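Local coordinates for protein putative sugar phosphate isomerase (Acidithiobacillus ferrooxidans, PDB 3L2H) that probably binds a metal ion in a cupin beta-barrel and may act as a sugar phosphate isomerase, at residues B[64-78]-B[90-104]. Sequence-based numbering, arbitrary orientation.
With EDO (1,2-ethanediol), chain N.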
ATOM      1  N   LEU B  64      -0.142 -21.054  -7.265  1.00 17.29           N
ATOM      2  CA  LEU B  64       0.899 -20.044  -7.358  1.00 17.92           C
ATOM      3  C   LEU B  64       0.281 -18.700  -7.038  1.00 17.79           C
ATOM      4  O   LEU B  64      -0.692 -18.289  -7.682  1.00 17.03           O
ATOM      5  CB  LEU B  64       1.455 -19.991  -8.783  1.00 18.61           C
ATOM      6  CG  LEU B  64       2.534 -18.945  -9.042  1.00 20.08           C
ATOM      7  CD1 LEU B  64       3.840 -19.287  -8.332  1.00 21.12           C
ATOM      8  CD2 LEU B  64       2.781 -18.837 -10.540  1.00 21.63           C
ATOM      9  N   HIS B  65       0.831 -18.008  -6.046  1.00 18.19           N
ATOM     10  CA  HIS B  65       0.421 -16.635  -5.729  1.00 17.62           C
ATOM     11  C   HIS B  65       1.266 -15.616  -6.503  1.00 17.98           C
ATOM     12  O   HIS B  65       2.477 -15.747  -6.618  1.00 17.34           O
ATOM     13  CB  HIS B  65       0.635 -16.319  -4.250  1.00 17.88           C
ATOM     14  CG  HIS B  65      -0.305 -17.000  -3.318  1.00 18.34           C
ATOM     15  ND1 HIS B  65      -1.503 -16.441  -2.952  1.00 17.35           N
ATOM     16  CD2 HIS B  65      -0.183 -18.140  -2.597  1.00 19.10           C
ATOM     17  CE1 HIS B  65      -2.120 -17.250  -2.105  1.00 18.91           C
ATOM     18  NE2 HIS B  65      -1.342 -18.287  -1.873  1.00 19.27           N
ATOM     19  N   HIS B  66       0.633 -14.565  -6.960  1.00 18.14           N
ATOM     20  CA  HIS B  66       1.334 -13.507  -7.649  1.00 18.75           C
ATOM     21  C   HIS B  66       1.759 -12.352  -6.727  1.00 17.98           C
ATOM     22  O   HIS B  66       2.673 -11.620  -7.093  1.00 18.26           O
ATOM     23  CB  HIS B  66       0.435 -12.920  -8.758  1.00 18.67           C
ATOM     24  CG  HIS B  66       0.185 -13.850  -9.897  1.00 19.05           C
ATOM     25  ND1 HIS B  66       0.143 -13.421 -11.206  1.00 19.22           N
ATOM     26  CD2 HIS B  66      -0.036 -15.189  -9.928  1.00 19.24           C
ATOM     27  CE1 HIS B  66      -0.096 -14.457 -11.986  1.00 19.94           C
ATOM     28  NE2 HIS B  66      -0.205 -15.541 -11.237  1.00 19.02           N
ATOM     29  N   TYR B  67       1.072 -12.154  -5.600  1.00 17.59           N
ATOM     30  CA  TYR B  67       1.352 -11.032  -4.685  1.00 17.44           C
ATOM     31  C   TYR B  67       1.557 -11.431  -3.226  1.00 18.18           C
ATOM     32  O   TYR B  67       2.356 -10.797  -2.519  1.00 20.28           O
ATOM     33  CB  TYR B  67       0.205  -9.978  -4.755  1.00 17.33           C
ATOM     34  CG  TYR B  67       0.235  -9.200  -6.034  1.00 16.87           C
ATOM     35  CD1 TYR B  67       1.042  -8.076  -6.163  1.00 16.67           C
ATOM     36  CD2 TYR B  67      -0.477  -9.623  -7.135  1.00 16.80           C
ATOM     37  CE1 TYR B  67       1.105  -7.392  -7.376  1.00 16.76           C
ATOM     38  CE2 TYR B  67      -0.426  -8.939  -8.377  1.00 16.14           C
ATOM     39  CZ  TYR B  67       0.343  -7.833  -8.480  1.00 16.35           C
ATOM     40  OH  TYR B  67       0.434  -7.143  -9.668  1.00 15.46           O
ATOM     41  N   GLU B  68       0.823 -12.412  -2.737  1.00 16.41           N
ATOM     42  CA  GLU B  68       1.009 -12.861  -1.352  1.00 17.35           C
ATOM     43  C   GLU B  68       2.127 -13.902  -1.200  1.00 18.14           C
ATOM     44  O   GLU B  68       2.148 -14.915  -1.913  1.00 18.91           O
ATOM     45  CB  GLU B  68      -0.269 -13.458  -0.764  1.00 17.58           C
ATOM     46  CG  GLU B  68      -1.415 -12.476  -0.465  1.00 18.02           C
ATOM     47  CD  GLU B  68      -2.633 -13.134   0.161  1.00 19.01           C
ATOM     48  OE1 GLU B  68      -2.657 -14.382   0.292  1.00 19.21           O
ATOM     49  OE2 GLU B  68      -3.595 -12.407   0.575  1.00 19.86           O
ATOM     50  N   GLU B  69       3.073 -13.636  -0.293  1.00 16.56           N
ATOM     51  CA  GLU B  69       4.048 -14.636   0.112  1.00 15.90           C
ATOM     52  C   GLU B  69       3.412 -15.688   1.025  1.00 16.21           C
ATOM     53  O   GLU B  69       2.425 -15.428   1.709  1.00 15.66           O
ATOM     54  CB  GLU B  69       5.245 -13.952   0.820  1.00 16.30           C
ATOM     55  CG  GLU B  69       6.047 -13.153  -0.209  1.00 17.85           C
ATOM     56  CD  GLU B  69       7.282 -12.518   0.351  1.00 18.02           C
ATOM     57  OE1 GLU B  69       7.331 -12.354   1.578  1.00 17.48           O
ATOM     58  OE2 GLU B  69       8.176 -12.174  -0.459  1.00 18.35           O
ATOM     59  N   GLU B  70       4.000 -16.882   1.046  1.00 15.34           N
ATOM     60  CA  GLU B  70       3.488 -17.990   1.830  1.00 17.29           C
ATOM     61  C   GLU B  70       4.707 -18.790   2.291  1.00 16.46           C
ATOM     62  O   GLU B  70       5.703 -18.819   1.574  1.00 16.29           O
ATOM     63  CB  GLU B  70       2.587 -18.848   0.927  1.00 20.09           C
ATOM     64  CG  GLU B  70       1.974 -20.003   1.528  1.00 24.07           C
ATOM     65  CD  GLU B  70       0.878 -20.608   0.639  1.00 25.51           C
ATOM     66  OE1 GLU B  70       0.964 -20.630  -0.632  1.00 26.93           O
ATOM     67  OE2 GLU B  70      -0.081 -21.044   1.260  1.00 28.60           O
ATOM     68  N   ALA B  71       4.611 -19.468   3.430  1.00 14.97           N
ATOM     69  CA  ALA B  71       5.668 -20.353   3.894  1.00 14.84           C
ATOM     70  C   ALA B  71       5.101 -21.454   4.775  1.00 14.88           C
ATOM     71  O   ALA B  71       4.001 -21.311   5.326  1.00 14.99           O
ATOM     72  CB  ALA B  71       6.746 -19.562   4.661  1.00 14.36           C
ATOM     73  N   VAL B  72       5.865 -22.543   4.925  1.00 14.97           N
ATOM     74  CA  VAL B  72       5.448 -23.708   5.705  1.00 15.41           C
ATOM     75  C   VAL B  72       6.582 -24.154   6.595  1.00 15.24           C
ATOM     76  O   VAL B  72       7.727 -24.218   6.148  1.00 15.92           O
ATOM     77  CB  VAL B  72       5.009 -24.885   4.819  1.00 15.46           C
ATOM     78  CG1 VAL B  72       4.562 -26.089   5.701  1.00 15.41           C
ATOM     79  CG2 VAL B  72       3.888 -24.484   3.830  1.00 15.19           C
ATOM     80  N   TYR B  73       6.303 -24.434   7.872  1.00 15.95           N
ATOM     81  CA  TYR B  73       7.320 -24.970   8.794  1.00 15.95           C
ATOM     82  C   TYR B  73       6.780 -26.266   9.375  1.00 16.07           C
ATOM     83  O   TYR B  73       5.678 -26.301   9.929  1.00 17.25           O
ATOM     84  CB  TYR B  73       7.726 -23.959   9.884  1.00 16.37           C
ATOM     85  CG  TYR B  73       8.860 -24.431  10.793  1.00 16.81           C
ATOM     86  CD1 TYR B  73      10.174 -24.215  10.436  1.00 17.47           C
ATOM     87  CD2 TYR B  73       8.620 -25.086  11.991  1.00 17.15           C
ATOM     88  CE1 TYR B  73      11.236 -24.634  11.233  1.00 18.21           C
ATOM     89  CE2 TYR B  73       9.694 -25.526  12.799  1.00 18.56           C
ATOM     90  CZ  TYR B  73      10.998 -25.290  12.407  1.00 17.47           C
ATOM     91  OH  TYR B  73      12.091 -25.653  13.169  1.00 18.49           O
ATOM     92  N   VAL B  74       7.505 -27.351   9.171  1.00 15.44           N
ATOM     93  CA  VAL B  74       7.001 -28.678   9.558  1.00 15.61           C
ATOM     94  C   VAL B  74       7.296 -28.934  11.018  1.00 16.08           C
ATOM     95  O   VAL B  74       8.446 -28.887  11.431  1.00 16.17           O
ATOM     96  CB  VAL B  74       7.612 -29.791   8.720  1.00 15.68           C
ATOM     97  CG1 VAL B  74       7.021 -31.178   9.131  1.00 16.03           C
ATOM     98  CG2 VAL B  74       7.402 -29.541   7.219  1.00 14.63           C
ATOM     99  N   LEU B  75       6.252 -29.205  11.794  1.00 16.51           N
ATOM    100  CA  LEU B  75       6.391 -29.503  13.214  1.00 16.60           C
ATOM    101  C   LEU B  75       6.489 -31.000  13.479  1.00 16.69           C
ATOM    102  O   LEU B  75       7.261 -31.403  14.336  1.00 14.58           O
ATOM    103  CB  LEU B  75       5.223 -28.911  14.005  1.00 16.40           C
ATOM    104  CG  LEU B  75       5.141 -27.377  13.982  1.00 17.23           C
ATOM    105  CD1 LEU B  75       3.821 -26.859  14.658  1.00 16.76           C
ATOM    106  CD2 LEU B  75       6.372 -26.714  14.604  1.00 16.15           C
ATOM    107  N   SER B  76       5.679 -31.818  12.805  1.00 17.20           N
ATOM    108  CA  SER B  76       5.802 -33.271  12.985  1.00 17.35           C
ATOM    109  C   SER B  76       5.241 -34.011  11.805  1.00 17.84           C
ATOM    110  O   SER B  76       4.469 -33.458  10.996  1.00 17.24           O
ATOM    111  CB  SER B  76       5.113 -33.776  14.260  1.00 18.27           C
ATOM    112  OG  SER B  76       3.728 -33.643  14.195  1.00 18.71           O
ATOM    113  N   GLY B  77       5.643 -35.275  11.725  1.00 18.07           N
ATOM    114  CA  GLY B  77       5.305 -36.143  10.626  1.00 18.37           C
ATOM    115  C   GLY B  77       6.082 -35.828   9.356  1.00 18.84           C
ATOM    116  O   GLY B  77       7.005 -35.004   9.369  1.00 19.04           O
ATOM    117  N   LYS B  78       5.663 -36.459   8.257  1.00 19.26           N
ATOM    118  CA  LYS B  78       6.349 -36.381   6.974  1.00 19.85           C
ATOM    119  C   LYS B  78       5.398 -36.126   5.838  1.00 19.51           C
ATOM    120  O   LYS B  78       4.241 -36.472   5.914  1.00 17.85           O
ATOM    121  CB  LYS B  78       7.079 -37.697   6.718  1.00 21.57           C
ATOM    122  CG  LYS B  78       8.129 -38.022   7.762  1.00 23.04           C
ATOM    123  CD  LYS B  78       8.777 -39.371   7.531  1.00 24.58           C
ATOM    124  CE  LYS B  78      10.106 -39.515   8.335  1.00 25.54           C
ATOM    125  NZ  LYS B  78      10.634 -40.954   8.328  1.00 26.39           N
ATOM    126  N   ILE B  90       9.592 -33.957   2.816  1.00 16.97           N
ATOM    127  CA  ILE B  90       9.748 -33.006   3.894  1.00 17.19           C
ATOM    128  C   ILE B  90       9.470 -33.713   5.216  1.00 17.87           C
ATOM    129  O   ILE B  90       8.782 -34.747   5.266  1.00 19.31           O
ATOM    130  CB  ILE B  90       8.865 -31.752   3.716  1.00 17.59           C
ATOM    131  CG1 ILE B  90       7.372 -32.113   3.600  1.00 17.13           C
ATOM    132  CG2 ILE B  90       9.335 -30.950   2.498  1.00 18.13           C
ATOM    133  CD1 ILE B  90       6.442 -30.852   3.658  1.00 17.78           C
ATOM    134  N   ALA B  91      10.051 -33.170   6.276  1.00 17.72           N
ATOM    135  CA  ALA B  91      10.056 -33.785   7.567  1.00 17.44           C
ATOM    136  C   ALA B  91      10.216 -32.703   8.624  1.00 17.23           C
ATOM    137  O   ALA B  91      10.516 -31.554   8.293  1.00 17.50           O
ATOM    138  CB  ALA B  91      11.220 -34.836   7.641  1.00 16.63           C
ATOM    139  N   PRO B  92      10.066 -33.064   9.898  1.00 17.37           N
ATOM    140  CA  PRO B  92      10.089 -32.070  10.995  1.00 17.14           C
ATOM    141  C   PRO B  92      11.342 -31.165  11.030  1.00 16.64           C
ATOM    142  O   PRO B  92      12.482 -31.591  10.853  1.00 15.65           O
ATOM    143  CB  PRO B  92       9.982 -32.911  12.270  1.00 17.60           C
ATOM    144  CG  PRO B  92       9.437 -34.248  11.820  1.00 17.57           C
ATOM    145  CD  PRO B  92       9.993 -34.451  10.418  1.00 17.72           C
ATOM    146  N   GLY B  93      11.065 -29.876  11.159  1.00 16.40           N
ATOM    147  CA  GLY B  93      12.115 -28.856  11.154  1.00 16.24           C
ATOM    148  C   GLY B  93      12.417 -28.277   9.798  1.00 15.85           C
ATOM    149  O   GLY B  93      13.221 -27.333   9.679  1.00 17.60           O
ATOM    150  N   ASP B  94      11.845 -28.843   8.749  1.00 16.21           N
ATOM    151  CA  ASP B  94      12.030 -28.283   7.397  1.00 16.20           C
ATOM    152  C   ASP B  94      11.193 -27.006   7.207  1.00 16.59           C
ATOM    153  O   ASP B  94      10.131 -26.841   7.776  1.00 15.50           O
ATOM    154  CB  ASP B  94      11.624 -29.251   6.296  1.00 16.70           C
ATOM    155  CG  ASP B  94      12.514 -30.493   6.193  1.00 17.02           C
ATOM    156  OD1 ASP B  94      13.580 -30.615   6.894  1.00 16.41           O
ATOM    157  OD2 ASP B  94      12.077 -31.380   5.388  1.00 16.09           O
ATOM    158  N   PHE B  95      11.665 -26.131   6.333  1.00 16.21           N
ATOM    159  CA  PHE B  95      11.016 -24.898   6.047  1.00 16.10           C
ATOM    160  C   PHE B  95      10.997 -24.698   4.560  1.00 16.08           C
ATOM    161  O   PHE B  95      12.037 -24.879   3.894  1.00 15.30           O
ATOM    162  CB  PHE B  95      11.812 -23.765   6.680  1.00 16.72           C
ATOM    163  CG  PHE B  95      11.291 -22.372   6.340  1.00 15.73           C
ATOM    164  CD1 PHE B  95      10.232 -21.821   7.024  1.00 15.78           C
ATOM    165  CD2 PHE B  95      11.853 -21.644   5.293  1.00 15.82           C
ATOM    166  CE1 PHE B  95       9.760 -20.534   6.683  1.00 15.67           C
ATOM    167  CE2 PHE B  95      11.407 -20.384   4.981  1.00 15.81           C
ATOM    168  CZ  PHE B  95      10.354 -19.833   5.678  1.00 15.94           C
ATOM    169  N   VAL B  96       9.849 -24.272   4.041  1.00 15.59           N
ATOM    170  CA  VAL B  96       9.749 -23.901   2.650  1.00 16.01           C
ATOM    171  C   VAL B  96       9.040 -22.555   2.557  1.00 16.09           C
ATOM    172  O   VAL B  96       8.047 -22.306   3.268  1.00 16.22           O
ATOM    173  CB  VAL B  96       9.086 -25.051   1.798  1.00 17.01           C
ATOM    174  CG1 VAL B  96       7.781 -25.401   2.295  1.00 17.19           C
ATOM    175  CG2 VAL B  96       8.975 -24.668   0.306  1.00 17.14           C
ATOM    176  N   GLY B  97       9.599 -21.672   1.734  1.00 14.84           N
ATOM    177  CA  GLY B  97       9.042 -20.353   1.527  1.00 15.13           C
ATOM    178  C   GLY B  97       8.794 -20.083   0.055  1.00 15.38           C
ATOM    179  O   GLY B  97       9.585 -20.509  -0.817  1.00 15.00           O
ATOM    180  N   PHE B  98       7.722 -19.348  -0.221  1.00 14.99           N
ATOM    181  CA  PHE B  98       7.341 -19.019  -1.587  1.00 15.90           C
ATOM    182  C   PHE B  98       7.269 -17.525  -1.829  1.00 16.97           C
ATOM    183  O   PHE B  98       6.241 -16.884  -1.536  1.00 16.87           O
ATOM    184  CB  PHE B  98       5.999 -19.658  -1.915  1.00 16.70           C
ATOM    185  CG  PHE B  98       6.034 -21.148  -1.817  1.00 17.00           C
ATOM    186  CD1 PHE B  98       6.478 -21.898  -2.883  1.00 17.29           C
ATOM    187  CD2 PHE B  98       5.681 -21.794  -0.658  1.00 17.54           C
ATOM    188  CE1 PHE B  98       6.564 -23.255  -2.778  1.00 17.17           C
ATOM    189  CE2 PHE B  98       5.718 -23.155  -0.580  1.00 16.79           C
ATOM    190  CZ  PHE B  98       6.191 -23.878  -1.638  1.00 16.86           C
ATOM    191  N   PRO B  99       8.360 -16.962  -2.366  1.00 17.40           N
ATOM    192  CA  PRO B  99       8.301 -15.615  -2.887  1.00 18.17           C
ATOM    193  C   PRO B  99       7.222 -15.572  -3.986  1.00 19.05           C
ATOM    194  O   PRO B  99       6.896 -16.591  -4.585  1.00 17.84           O
ATOM    195  CB  PRO B  99       9.709 -15.398  -3.468  1.00 18.50           C
ATOM    196  CG  PRO B  99      10.582 -16.402  -2.757  1.00 17.80           C
ATOM    197  CD  PRO B  99       9.693 -17.576  -2.542  1.00 17.74           C
ATOM    198  N   CYS B 100       6.654 -14.407  -4.210  0.80 20.63           N
ATOM    199  CA  CYS B 100       5.657 -14.259  -5.273  0.80 22.43           C
ATOM    200  C   CYS B 100       6.154 -14.747  -6.613  0.80 21.93           C
ATOM    201  O   CYS B 100       7.279 -14.519  -6.969  0.80 19.21           O
ATOM    202  CB  CYS B 100       5.285 -12.811  -5.387  0.80 24.10           C
ATOM    203  SG  CYS B 100       4.417 -12.354  -3.978  0.80 28.82           S
ATOM    204  N   HIS B 101       5.274 -15.395  -7.367  1.00 22.19           N
ATOM    205  CA  HIS B 101       5.594 -15.957  -8.696  1.00 23.12           C
ATOM    206  C   HIS B 101       6.731 -16.956  -8.791  1.00 23.65           C
ATOM    207  O   HIS B 101       7.182 -17.258  -9.917  1.00 25.40           O
ATOM    208  CB  HIS B 101       6.039 -14.865  -9.680  1.00 25.02           C
ATOM    209  CG  HIS B 101       5.008 -13.858  -9.972  1.00 25.47           C
ATOM    210  ND1 HIS B 101       4.075 -14.047 -10.967  1.00 26.51           N
ATOM    211  CD2 HIS B 101       4.773 -12.631  -9.441  1.00 26.55           C
ATOM    212  CE1 HIS B 101       3.298 -12.975 -11.034  1.00 27.23           C
ATOM    213  NE2 HIS B 101       3.688 -12.104 -10.111  1.00 26.90           N
ATOM    214  N   ALA B 102       7.193 -17.493  -7.688  1.00 21.55           N
ATOM    215  CA  ALA B 102       8.390 -18.300  -7.701  1.00 20.65           C
ATOM    216  C   ALA B 102       8.123 -19.729  -8.120  1.00 20.46           C
ATOM    217  O   ALA B 102       8.838 -20.248  -8.963  1.00 19.67           O
ATOM    218  CB  ALA B 102       9.056 -18.271  -6.325  1.00 20.09           C
ATOM    219  N   ALA B 103       7.109 -20.377  -7.542  1.00 19.06           N
ATOM    220  CA  ALA B 103       6.863 -21.777  -7.839  1.00 18.28           C
ATOM    221  C   ALA B 103       5.464 -22.204  -7.386  1.00 17.50           C
ATOM    222  O   ALA B 103       5.078 -21.933  -6.245  1.00 18.56           O
ATOM    223  CB  ALA B 103       7.898 -22.626  -7.148  1.00 17.69           C
ATOM    224  N   ALA B 104       4.713 -22.861  -8.262  1.00 16.54           N
ATOM    225  CA  ALA B 104       3.453 -23.509  -7.861  1.00 15.92           C
ATOM    226  C   ALA B 104       3.786 -24.685  -6.940  1.00 15.38           C
ATOM    227  O   ALA B 104       4.784 -25.368  -7.152  1.00 14.80           O
ATOM    228  CB  ALA B 104       2.672 -23.977  -9.106  1.00 15.84           C
TER
HETATM  229  C1  EDO N 165      -0.645 -24.298   2.083  1.00 29.66           C
HETATM  230  O1  EDO N 165      -0.722 -23.410   0.946  1.00 29.55           O
HETATM  231  C2  EDO N 165       0.685 -25.011   2.111  1.00 29.06           C
HETATM  232  O2  EDO N 165       0.636 -26.064   1.123  1.00 28.94           O
HETATM  233  O   HOH W   1       3.566 -17.164  -2.498  1.00 19.21           O
HETATM  234  O   HOH W   2       7.939 -12.070  -3.099  1.00 22.53           O
HETATM  235  O   HOH W   3      14.259 -26.137  11.794  1.00 16.47           O
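Two antiparallel strands of the cupin beta-barrel, 70-76 and 95-98, meet here, and Val72 and Val96 form their central hydrogen-bonded pair, Val72 N to Val96 O 2.8 Å and Val96 N to Val72 O 3.0 Å. Their branched side chains suit the barrel interior, where Val72 CB touches Val96 CG1 at 3.8 Å. Polar Glu70 lies beside them on this inward face. His63 NE2 holds its OE1, while an ethanediol, probably from the crystallisation liquor, lies against OE2, its bond there doubtfully short; it also bonds Ser59 and His105. His63, His65, Glu70 and His105 are consistent with the His-His-Glu-His set that binds the metal in many cupins.

The other face carries Ala71, Tyr73 and Phe95 and packs against a second subunit, whose strand pairs with Phe95 and Val96 and continues the sheet. With CG anti to the backbone N (chi1 -175°), the Tyr73 side chain crosses that of Phe95 at about a right angle, so that CD1 lies 4.1 Å from Phe95 CB, while its hydroxyl reaches a water that donates to Gly93 O. An alanine in place of Tyr73 would probably uncover Phe95 CB and Leu75 of the second subunit and leave that water without its phenolic partner. Opposite Ala71, Gly97 suits its place because a CB would crowd against the Phe95 ring.

Gly93 takes a positive phi in the type II turn from Ala91 to Asp94, and its N bonds Val74 O. Asp94 steadies the turn by accepting Ala91 N at OD2, while OD1 takes Ala11 N of the second subunit.

Beyond the strands, His101 N donates to His65 O almost straight, with an N-H...O angle of 171°. The His101 ring lies with one face under His66 CA, 3.9 Å from the ring centroid, and its plane stands at 53° to that of His66, whose NE2 is fixed by Asp130.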